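Bifunctional pinoresinol-lariciresinol reductase 1 (Thuja plicata, PDB 1QYD) catalyses the NADPH-dependent, enantioselective reduction of pinoresinol to lariciresinol and of lariciresinol to secoisolariciresinol in lignan biosynthesis. Local coordinates at residues 8-13 against 78-83; 17-22 against 196-201; 33-38 against 57-62; 69-74 against 100-105. All blocks are in the same frame, centred on the assembly; numbering follows the deposited sequence.

Contact 1 (8-13 against 78-83)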
# COMPACT_ATOMS: atom_id res chain seq x y z
N LEU A 8 -26.51 -6.72 -0.60
CA LEU A 8 -25.77 -5.88 -1.51
C LEU A 8 -24.39 -6.49 -1.56
O LEU A 8 -23.76 -6.61 -0.50
CB LEU A 8 -25.73 -4.45 -0.97
CG LEU A 8 -24.97 -3.38 -1.75
CD1 LEU A 8 -25.43 -3.30 -3.20
CD2 LEU A 8 -25.28 -2.02 -1.14
N ILE A 9 -23.95 -6.92 -2.75
CA ILE A 9 -22.59 -7.39 -2.86
C ILE A 9 -21.82 -6.41 -3.70
O ILE A 9 -22.17 -6.00 -4.81
CB ILE A 9 -22.53 -8.79 -3.50
CG1 ILE A 9 -23.43 -9.73 -2.74
CG2 ILE A 9 -21.11 -9.39 -3.35
CD1 ILE A 9 -24.17 -10.67 -3.63
N VAL A 10 -20.77 -5.99 -3.04
CA VAL A 10 -19.83 -5.07 -3.59
C VAL A 10 -18.57 -5.92 -3.70
O VAL A 10 -18.32 -6.73 -2.82
CB VAL A 10 -19.85 -3.86 -2.60
CG1 VAL A 10 -20.04 -4.24 -1.13
CG2 VAL A 10 -18.54 -3.16 -2.77
N GLY A 11 -17.80 -5.89 -4.78
CA GLY A 11 -16.68 -6.80 -5.00
C GLY A 11 -17.04 -8.05 -5.85
O GLY A 11 -16.18 -8.71 -6.43
N GLY A 12 -18.34 -8.33 -5.98
CA GLY A 12 -18.99 -9.46 -6.67
C GLY A 12 -18.72 -9.76 -8.14
O GLY A 12 -19.38 -10.66 -8.68
N THR A 13 -17.83 -9.05 -8.84
CA THR A 13 -17.42 -9.62 -10.12
C THR A 13 -16.17 -10.43 -9.85
O THR A 13 -15.79 -11.25 -10.68
CB THR A 13 -17.12 -8.54 -11.21
OG1 THR A 13 -16.23 -7.56 -10.68
CG2 THR A 13 -18.41 -7.90 -11.71
N ASP A 78 -30.69 -4.82 3.74
CA ASP A 78 -30.48 -5.31 5.09
C ASP A 78 -29.04 -5.72 5.37
O ASP A 78 -28.39 -5.20 6.29
CB ASP A 78 -31.35 -6.52 5.34
CG ASP A 78 -32.77 -6.42 4.80
OD1 ASP A 78 -33.23 -5.34 4.43
OD2 ASP A 78 -33.43 -7.46 4.74
N VAL A 79 -28.54 -6.68 4.58
CA VAL A 79 -27.17 -7.11 4.71
C VAL A 79 -26.33 -6.47 3.61
O VAL A 79 -26.87 -6.08 2.58
CB VAL A 79 -27.16 -8.64 4.64
CG1 VAL A 79 -25.79 -9.12 5.09
CG2 VAL A 79 -28.26 -9.25 5.54
N VAL A 80 -25.04 -6.21 3.85
CA VAL A 80 -24.05 -5.79 2.85
C VAL A 80 -22.83 -6.73 3.00
O VAL A 80 -22.25 -6.94 4.08
CB VAL A 80 -23.58 -4.32 3.02
CG1 VAL A 80 -23.46 -3.99 4.49
CG2 VAL A 80 -22.20 -4.08 2.38
N ILE A 81 -22.45 -7.36 1.89
CA ILE A 81 -21.32 -8.27 1.86
C ILE A 81 -20.25 -7.66 0.99
O ILE A 81 -20.52 -7.32 -0.15
CB ILE A 81 -21.78 -9.64 1.32
CG1 ILE A 81 -22.80 -10.25 2.24
CG2 ILE A 81 -20.61 -10.63 1.30
CD1 ILE A 81 -23.40 -11.50 1.60
N SER A 82 -19.06 -7.43 1.51
CA SER A 82 -17.97 -6.99 0.67
C SER A 82 -16.99 -8.10 0.28
O SER A 82 -16.38 -8.73 1.14
CB SER A 82 -17.22 -5.92 1.40
OG SER A 82 -15.92 -5.70 0.85
N ALA A 83 -16.80 -8.37 -1.01
CA ALA A 83 -15.81 -9.35 -1.48
C ALA A 83 -14.74 -8.64 -2.30
O ALA A 83 -14.18 -9.15 -3.26
CB ALA A 83 -16.47 -10.40 -2.35
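L8, I9 and V10 run parallel to V80, I81 and S82 as neighbouring strands, their short axes 4.8 Å apart at closest and their directions 18° apart. The backbone bonds zigzag between them. I81 N donates to L8 O at 2.8 Å, I81 O takes V10 N at 3.2 Å, and A83 N closes on V10 O at 2.9 Å; all three are nearly straight at the hydrogen. The bond from L8 N to V79 O, at 3.3 Å, is more bent, and its donor stands above the carbonyl plane. This is the centre of the NADP(H)-binding Rossmann fold, where the first and fourth strands pair and the chain then turns into the glycine-rich loop inferred to hold the cofactor. I9 and I81 share one face of the sheet, meeting loosely at I9 CG1 and I81 CB (4.4 Å), with helix 17-26 packed over them through I20 and V21. L8, V10, V80 and S82 lie on the other face. There CG1 of V10, placed between its backbone N and carbonyl carbon (chi1 35°), lies 4.1 Å from CG2 of V80 and equally near CB of S82. The beta-branched I9, V10, V80 and I81 suit an extended backbone and fill both buried faces. At G11 the strand ends with a positive phi of 95°, which a residue without CB adopts easily, and the bare CA lets the turn press close against A83. A83, itself small, sits where helix 17-26 begins, its methyl group resting on I20.

Contact 2 (17-22 against 196-201)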
# COMPACT_ATOMS: atom_id res chain seq x y z
N GLY A 17 -16.40 -13.58 -4.81
CA GLY A 17 -17.60 -12.76 -4.92
C GLY A 17 -18.69 -13.36 -5.78
O GLY A 17 -19.85 -13.34 -5.39
N LYS A 18 -18.35 -13.93 -6.95
CA LYS A 18 -19.29 -14.60 -7.84
C LYS A 18 -19.92 -15.82 -7.16
O LYS A 18 -21.00 -16.27 -7.56
CB LYS A 18 -18.63 -15.15 -9.08
CG LYS A 18 -17.73 -14.40 -10.05
CD LYS A 18 -16.71 -15.44 -10.59
CE LYS A 18 -15.84 -14.72 -11.63
NZ LYS A 18 -14.46 -15.15 -11.57
N ARG A 19 -19.21 -16.41 -6.19
CA ARG A 19 -19.69 -17.56 -5.45
C ARG A 19 -20.71 -17.19 -4.41
O ARG A 19 -21.68 -17.92 -4.21
CB ARG A 19 -18.56 -18.23 -4.76
CG ARG A 19 -17.92 -19.17 -5.75
CD ARG A 19 -16.96 -18.60 -6.77
NE ARG A 19 -16.57 -19.74 -7.56
CZ ARG A 19 -15.52 -19.77 -8.37
NH1 ARG A 19 -15.28 -20.91 -9.03
NH2 ARG A 19 -14.72 -18.72 -8.58
N ILE A 20 -20.41 -16.07 -3.74
CA ILE A 20 -21.27 -15.39 -2.78
C ILE A 20 -22.50 -14.94 -3.58
O ILE A 20 -23.59 -15.39 -3.25
CB ILE A 20 -20.50 -14.19 -2.19
CG1 ILE A 20 -19.29 -14.66 -1.42
CG2 ILE A 20 -21.38 -13.45 -1.20
CD1 ILE A 20 -18.28 -13.57 -1.18
N VAL A 21 -22.36 -14.13 -4.65
CA VAL A 21 -23.46 -13.72 -5.54
C VAL A 21 -24.37 -14.86 -5.99
O VAL A 21 -25.57 -14.75 -5.74
CB VAL A 21 -22.92 -13.00 -6.81
CG1 VAL A 21 -24.08 -12.56 -7.69
CG2 VAL A 21 -22.19 -11.72 -6.48
N ASN A 22 -23.93 -15.96 -6.62
CA ASN A 22 -24.92 -16.95 -7.01
C ASN A 22 -25.51 -17.66 -5.80
O ASN A 22 -26.62 -18.18 -5.88
CB ASN A 22 -24.34 -18.01 -7.96
CG ASN A 22 -25.44 -18.50 -8.93
OD1 ASN A 22 -26.49 -19.05 -8.56
ND2 ASN A 22 -25.23 -18.30 -10.23
N ASP A 196 -14.28 -25.75 -1.18
CA ASP A 196 -14.80 -25.46 -2.51
C ASP A 196 -15.38 -24.07 -2.44
O ASP A 196 -16.03 -23.70 -1.45
CB ASP A 196 -15.87 -26.48 -2.89
CG ASP A 196 -16.61 -26.27 -4.22
OD1 ASP A 196 -16.05 -25.70 -5.16
OD2 ASP A 196 -17.77 -26.70 -4.32
N GLU A 197 -15.08 -23.31 -3.48
CA GLU A 197 -15.53 -21.93 -3.57
C GLU A 197 -17.04 -21.75 -3.47
O GLU A 197 -17.54 -20.74 -2.97
CB GLU A 197 -15.02 -21.36 -4.86
CG GLU A 197 -13.50 -21.36 -4.90
CD GLU A 197 -12.84 -22.52 -5.63
OE1 GLU A 197 -13.39 -23.62 -5.74
OE2 GLU A 197 -11.75 -22.30 -6.13
N ASP A 198 -17.80 -22.76 -3.90
CA ASP A 198 -19.22 -22.75 -3.71
C ASP A 198 -19.56 -23.08 -2.27
O ASP A 198 -20.56 -22.56 -1.80
CB ASP A 198 -19.93 -23.76 -4.58
CG ASP A 198 -19.88 -23.62 -6.10
OD1 ASP A 198 -20.63 -24.39 -6.71
OD2 ASP A 198 -19.13 -22.81 -6.67
N ASP A 199 -18.84 -23.91 -1.51
CA ASP A 199 -19.25 -24.14 -0.13
C ASP A 199 -19.07 -22.88 0.69
O ASP A 199 -19.88 -22.67 1.59
CB ASP A 199 -18.44 -25.25 0.51
CG ASP A 199 -18.67 -26.64 -0.05
OD1 ASP A 199 -17.72 -27.42 0.07
OD2 ASP A 199 -19.76 -26.94 -0.56
N VAL A 200 -18.05 -22.04 0.39
CA VAL A 200 -17.80 -20.73 1.03
C VAL A 200 -18.92 -19.68 0.78
O VAL A 200 -19.28 -18.89 1.66
CB VAL A 200 -16.46 -20.18 0.51
CG1 VAL A 200 -16.15 -18.80 1.11
CG2 VAL A 200 -15.37 -21.16 0.88
N GLY A 201 -19.51 -19.63 -0.41
CA GLY A 201 -20.59 -18.75 -0.73
C GLY A 201 -21.80 -19.23 -0.01
O GLY A 201 -22.42 -18.42 0.66
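R19 and I20 of helix 17-26 pack against E197, D198 and G201 of helix 197-207. Helix 17-26 is the one that follows the glycine-rich loop of the Rossmann fold. The two helix segments cross at -54° with their axes 7.9 Å apart, a close approach that depends on the lack of a side chain at G201. The polar groups lie near one another without a hydrogen bond or salt bridge between the two segments. R19 and E197 run side by side in the same direction, with guanidinium and carboxylate planes only 10° apart; CG of E197 stands over the centre of the guanidinium, 4.3 Å above it. D198 comes instead at the edge of that group, where OD2 lies 4.1 Å from R19 NE, too far for a salt bridge though probably near enough to add some attraction. E197 OE1 bonds outside the contact, to Y308 OH. The stem of the arginine packs closely: CB and CG lie against E197 O (CG to O 3.2 Å), and CD rests 3.9 Å from E197 CB. The bend at chi2 (80°) lays the guanidinium end, NE first, over that CB at 3.5 Å. A long, flexible residue suits this place because its methylenes can pack while its charged end keeps the hydrogen bond from NH2 to Y15 O. Backbone packing completes the joint: G201 CA lies 3.7 Å from R19 O and 4.0 Å from I20 CA.

Contact 3 (33-38 against 57-62)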
# COMPACT_ATOMS: atom_id res chain seq x y z
N VAL A 33 -26.06 -6.06 -6.84
CA VAL A 33 -24.62 -6.09 -6.99
C VAL A 33 -24.11 -4.73 -7.39
O VAL A 33 -24.22 -4.28 -8.54
CB VAL A 33 -24.12 -7.13 -8.08
CG1 VAL A 33 -22.65 -7.01 -8.43
CG2 VAL A 33 -24.17 -8.50 -7.47
N LEU A 34 -23.45 -4.13 -6.41
CA LEU A 34 -22.78 -2.88 -6.70
C LEU A 34 -21.52 -3.20 -7.46
O LEU A 34 -20.72 -4.09 -7.12
CB LEU A 34 -22.39 -2.15 -5.43
CG LEU A 34 -22.06 -0.67 -5.53
CD1 LEU A 34 -22.59 -0.07 -4.26
CD2 LEU A 34 -20.58 -0.37 -5.73
N PHE A 35 -21.48 -2.47 -8.57
CA PHE A 35 -20.29 -2.45 -9.37
C PHE A 35 -19.88 -1.05 -9.73
O PHE A 35 -20.66 -0.14 -10.03
CB PHE A 35 -20.49 -3.26 -10.63
CG PHE A 35 -21.38 -2.68 -11.71
CD1 PHE A 35 -20.81 -1.95 -12.76
CD2 PHE A 35 -22.75 -2.93 -11.68
CE1 PHE A 35 -21.60 -1.46 -13.79
CE2 PHE A 35 -23.53 -2.44 -12.73
CZ PHE A 35 -22.97 -1.71 -13.78
N ARG A 36 -18.57 -0.99 -9.75
CA ARG A 36 -17.72 0.15 -9.99
C ARG A 36 -17.92 0.75 -11.38
O ARG A 36 -18.87 0.42 -12.08
CB ARG A 36 -16.26 -0.33 -9.79
CG ARG A 36 -15.87 -1.55 -8.87
CD ARG A 36 -16.37 -2.97 -9.30
NE ARG A 36 -15.61 -4.09 -8.75
CZ ARG A 36 -16.13 -5.32 -8.51
NH1 ARG A 36 -17.41 -5.61 -8.75
NH2 ARG A 36 -15.32 -6.30 -8.09
N PRO A 37 -17.10 1.70 -11.85
CA PRO A 37 -16.66 1.75 -13.23
C PRO A 37 -15.34 1.05 -13.58
O PRO A 37 -14.23 1.42 -13.19
CB PRO A 37 -16.65 3.22 -13.54
CG PRO A 37 -16.18 3.82 -12.24
CD PRO A 37 -16.97 3.01 -11.22
N GLU A 38 -15.57 -0.07 -14.28
CA GLU A 38 -14.63 -0.96 -14.98
C GLU A 38 -15.46 -1.97 -15.79
O GLU A 38 -15.45 -3.20 -15.72
CB GLU A 38 -13.71 -1.71 -14.02
CG GLU A 38 -12.24 -1.38 -14.33
CD GLU A 38 -11.60 -2.00 -15.58
OE1 GLU A 38 -11.45 -3.22 -15.63
OE2 GLU A 38 -11.21 -1.25 -16.48
N ALA A 57 -30.74 -10.50 -10.44
CA ALA A 57 -30.06 -9.47 -9.68
C ALA A 57 -30.36 -8.10 -10.24
O ALA A 57 -30.64 -7.90 -11.44
CB ALA A 57 -28.55 -9.62 -9.71
N LYS A 58 -30.27 -7.17 -9.29
CA LYS A 58 -30.43 -5.76 -9.56
C LYS A 58 -29.03 -5.16 -9.57
O LYS A 58 -28.26 -5.48 -8.67
CB LYS A 58 -31.34 -5.23 -8.45
CG LYS A 58 -32.75 -5.79 -8.67
CD LYS A 58 -33.70 -5.50 -7.52
CE LYS A 58 -35.05 -6.15 -7.87
NZ LYS A 58 -35.93 -6.25 -6.72
N LEU A 59 -28.63 -4.36 -10.58
CA LEU A 59 -27.30 -3.74 -10.67
C LEU A 59 -27.25 -2.24 -10.34
O LEU A 59 -27.98 -1.42 -10.91
CB LEU A 59 -26.69 -3.89 -12.07
CG LEU A 59 -26.52 -5.25 -12.79
CD1 LEU A 59 -25.95 -4.96 -14.16
CD2 LEU A 59 -25.58 -6.20 -12.09
N ILE A 60 -26.33 -1.87 -9.44
CA ILE A 60 -26.17 -0.52 -8.93
C ILE A 60 -24.89 0.04 -9.47
O ILE A 60 -23.81 -0.29 -8.99
CB ILE A 60 -26.18 -0.55 -7.33
CG1 ILE A 60 -27.59 -0.83 -6.82
CG2 ILE A 60 -25.84 0.80 -6.70
CD1 ILE A 60 -28.04 -2.29 -6.84
N GLU A 61 -25.00 0.92 -10.45
CA GLU A 61 -23.89 1.63 -11.09
C GLU A 61 -22.82 2.31 -10.26
O GLU A 61 -21.71 2.56 -10.74
CB GLU A 61 -24.41 2.71 -12.01
CG GLU A 61 -25.13 2.25 -13.28
CD GLU A 61 -25.83 3.35 -14.09
OE1 GLU A 61 -26.59 3.00 -15.00
OE2 GLU A 61 -25.64 4.55 -13.83
N ALA A 62 -23.18 2.63 -9.03
CA ALA A 62 -22.37 3.32 -8.03
C ALA A 62 -20.87 3.12 -7.92
O ALA A 62 -20.35 2.08 -8.31
CB ALA A 62 -22.95 3.00 -6.66
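F35 turns the edge of its ring to L59, with CE2 3.5 Å from L59 CB and L59 CD1 3.8 Å from the same CE2. The phenyl group gets there because CG stands between the backbone N and the carbonyl carbon (chi1 73°). CA of E61 lies over one ring face. On the opposite side of the sheet L34 meets I60 and A62. The side chains of L34 and I60 cross at about a right angle, L34 CD1 coming within 4.2 Å of I60 CG2, and the same methyl group rests 3.9 Å from A62 CB. Small A62 suits this place, since the leucine can spread over it as the second strand ends. V33 adds a looser apolar touch from its CB to L59 CD2. These side chains are positioned by a parallel pairing of strands 31-34 and 58-60: V33 N donates to K58 O at 2.9 Å and F35 N to I60 O at 3.2 Å, with a weak bond from I60 N to V33 O between them. Helix 43-53 connects the two strands in a beta-alpha-beta unit at the edge of the Rossmann sheet, and its L49 touches both F35 and L59. Beyond F35 the segment 33-38 leaves the sheet; the side chain of R36 starts away from segment 57-62, and its NH2 makes a weak hydrogen bond to G11 O, with K45 beside it. R36 and K45 are both inferred to bind NADP(+), and a pair of basic groups here is consistent with a seat for the extra phosphate that distinguishes NADP(H) from NAD(H).

Contact 4 (69-74 against 100-105)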
# COMPACT_ATOMS: atom_id res chain seq x y z
N ARG A 69 -24.46 8.39 -2.67
CA ARG A 69 -25.19 7.36 -3.39
C ARG A 69 -25.05 6.01 -2.71
O ARG A 69 -25.96 5.17 -2.74
CB ARG A 69 -24.70 7.25 -4.81
CG ARG A 69 -25.49 6.30 -5.70
CD ARG A 69 -25.43 6.80 -7.13
NE ARG A 69 -24.06 7.14 -7.51
CZ ARG A 69 -23.67 7.53 -8.73
NH1 ARG A 69 -24.54 7.63 -9.74
NH2 ARG A 69 -22.37 7.86 -8.89
N LEU A 70 -23.90 5.85 -2.05
CA LEU A 70 -23.60 4.66 -1.31
C LEU A 70 -24.63 4.54 -0.21
O LEU A 70 -25.33 3.53 -0.18
CB LEU A 70 -22.22 4.83 -0.81
CG LEU A 70 -21.37 3.63 -0.54
CD1 LEU A 70 -21.36 2.69 -1.72
CD2 LEU A 70 -19.97 4.14 -0.21
N VAL A 71 -24.86 5.59 0.60
CA VAL A 71 -25.88 5.58 1.65
C VAL A 71 -27.29 5.41 1.13
O VAL A 71 -28.13 4.76 1.77
CB VAL A 71 -25.84 6.87 2.47
CG1 VAL A 71 -26.75 6.72 3.67
CG2 VAL A 71 -24.46 7.13 3.06
N ASP A 72 -27.55 5.95 -0.08
CA ASP A 72 -28.87 5.83 -0.68
C ASP A 72 -29.17 4.37 -0.88
O ASP A 72 -30.19 3.85 -0.41
CB ASP A 72 -29.00 6.46 -2.08
CG ASP A 72 -29.01 7.96 -2.25
OD1 ASP A 72 -28.82 8.42 -3.37
OD2 ASP A 72 -29.23 8.68 -1.28
N ALA A 73 -28.16 3.78 -1.55
CA ALA A 73 -28.08 2.39 -1.98
C ALA A 73 -28.28 1.39 -0.84
O ALA A 73 -29.10 0.48 -0.96
CB ALA A 73 -26.70 2.20 -2.67
N LEU A 74 -27.56 1.65 0.26
CA LEU A 74 -27.52 0.83 1.46
C LEU A 74 -28.80 0.88 2.23
O LEU A 74 -29.12 -0.05 2.97
CB LEU A 74 -26.39 1.27 2.40
CG LEU A 74 -24.97 1.44 1.86
CD1 LEU A 74 -24.18 2.34 2.78
CD2 LEU A 74 -24.27 0.14 1.77
N VAL A 100 -17.64 1.57 5.40
CA VAL A 100 -17.95 1.51 6.85
C VAL A 100 -18.50 2.84 7.38
O VAL A 100 -19.39 2.91 8.23
CB VAL A 100 -16.67 1.10 7.63
CG1 VAL A 100 -16.94 1.06 9.13
CG2 VAL A 100 -16.21 -0.28 7.20
N GLU A 101 -17.88 3.89 6.85
CA GLU A 101 -18.29 5.27 6.99
C GLU A 101 -19.70 5.40 6.42
O GLU A 101 -20.54 6.04 7.04
CB GLU A 101 -17.33 6.18 6.20
CG GLU A 101 -16.09 6.76 6.91
CD GLU A 101 -14.91 5.89 7.38
OE1 GLU A 101 -15.11 4.82 7.98
OE2 GLU A 101 -13.76 6.31 7.16
N ALA A 102 -20.02 4.81 5.25
CA ALA A 102 -21.36 4.85 4.68
C ALA A 102 -22.40 3.99 5.40
O ALA A 102 -23.60 4.22 5.29
CB ALA A 102 -21.29 4.41 3.24
N ILE A 103 -21.96 2.96 6.11
CA ILE A 103 -22.82 2.07 6.88
C ILE A 103 -23.13 2.71 8.23
O ILE A 103 -24.25 2.55 8.73
CB ILE A 103 -22.07 0.68 7.03
CG1 ILE A 103 -22.23 -0.06 5.72
CG2 ILE A 103 -22.67 -0.23 8.10
CD1 ILE A 103 -21.34 -1.28 5.60
N LYS A 104 -22.15 3.38 8.87
CA LYS A 104 -22.31 4.06 10.14
C LYS A 104 -23.39 5.13 10.04
O LYS A 104 -24.33 5.19 10.82
CB LYS A 104 -20.95 4.64 10.50
CG LYS A 104 -20.83 5.57 11.68
CD LYS A 104 -21.34 5.00 13.01
CE LYS A 104 -20.95 5.89 14.20
NZ LYS A 104 -21.23 5.26 15.48
N GLU A 105 -23.28 5.92 8.99
CA GLU A 105 -24.20 6.99 8.67
C GLU A 105 -25.61 6.52 8.49
O GLU A 105 -26.51 7.07 9.13
CB GLU A 105 -23.77 7.69 7.40
CG GLU A 105 -24.37 9.07 7.26
CD GLU A 105 -23.38 10.06 6.68
OE1 GLU A 105 -22.29 10.19 7.24
OE2 GLU A 105 -23.70 10.70 5.67
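Within the helical layer on one side of the Rossmann sheet, L70, V71 and L74 of helix 67-74 gather round A102 of helix 96-105. The methyl group of A102 is the centre of the contact: L74 CD1 lies 3.6 Å from A102 CB, L70 CD2 3.7 Å, and V71 CG2 4.2 Å. All three residues start toward the second helix, one turn of helix 67-74 separating L70 from L74. L74 also reaches the backbone, its CD1 only 3.2 Å from A102 O, which makes this the tightest spot of the interface. With CG anti to the carbonyl carbon (chi1 -51°), L74 carries the same methyl group onward to I103, 4.3 Å from its CG1. The two helices belong to successive beta-alpha-beta crossovers that flank strand 79-82, one entering it and the other leaving it. Their segments cross at -56° with axes 9.1 Å apart, a spacing suited to a single alanine facing larger aliphatic residues. I103 starts away from helix 67-74, and its side chain reaches F112 of strand 111-113, so the same turn of helix 96-105 serves both the sheet and the neighbouring helix. At the outer margin V71 CG2 lies 4.4 Å from E105 CB, where the glutamate offers its aliphatic stem to the valine.

Contacts 1, 3 and 4 lie within the NADP(H)-binding Rossmann fold, and contact 2 packs a later helix against its first helix. Strand order 58-60, 31-34, 7-10, 79-82, 111-113 sets contacts 1 and 3 side by side in one parallel sheet, their centres about 10 Å apart. Contacts 2 and 4 lie in the helical layers on opposite faces of that sheet, with centres about 24 Å apart and no touch between them; contact 1 touches both. Along the chain, contact 3 closes before contact 4 opens, and both are nested inside the loop closed by contact 2. The ends of neighbouring strands 7-10 and 31-34 bring the inferred cofactor residues G11 and R36 together.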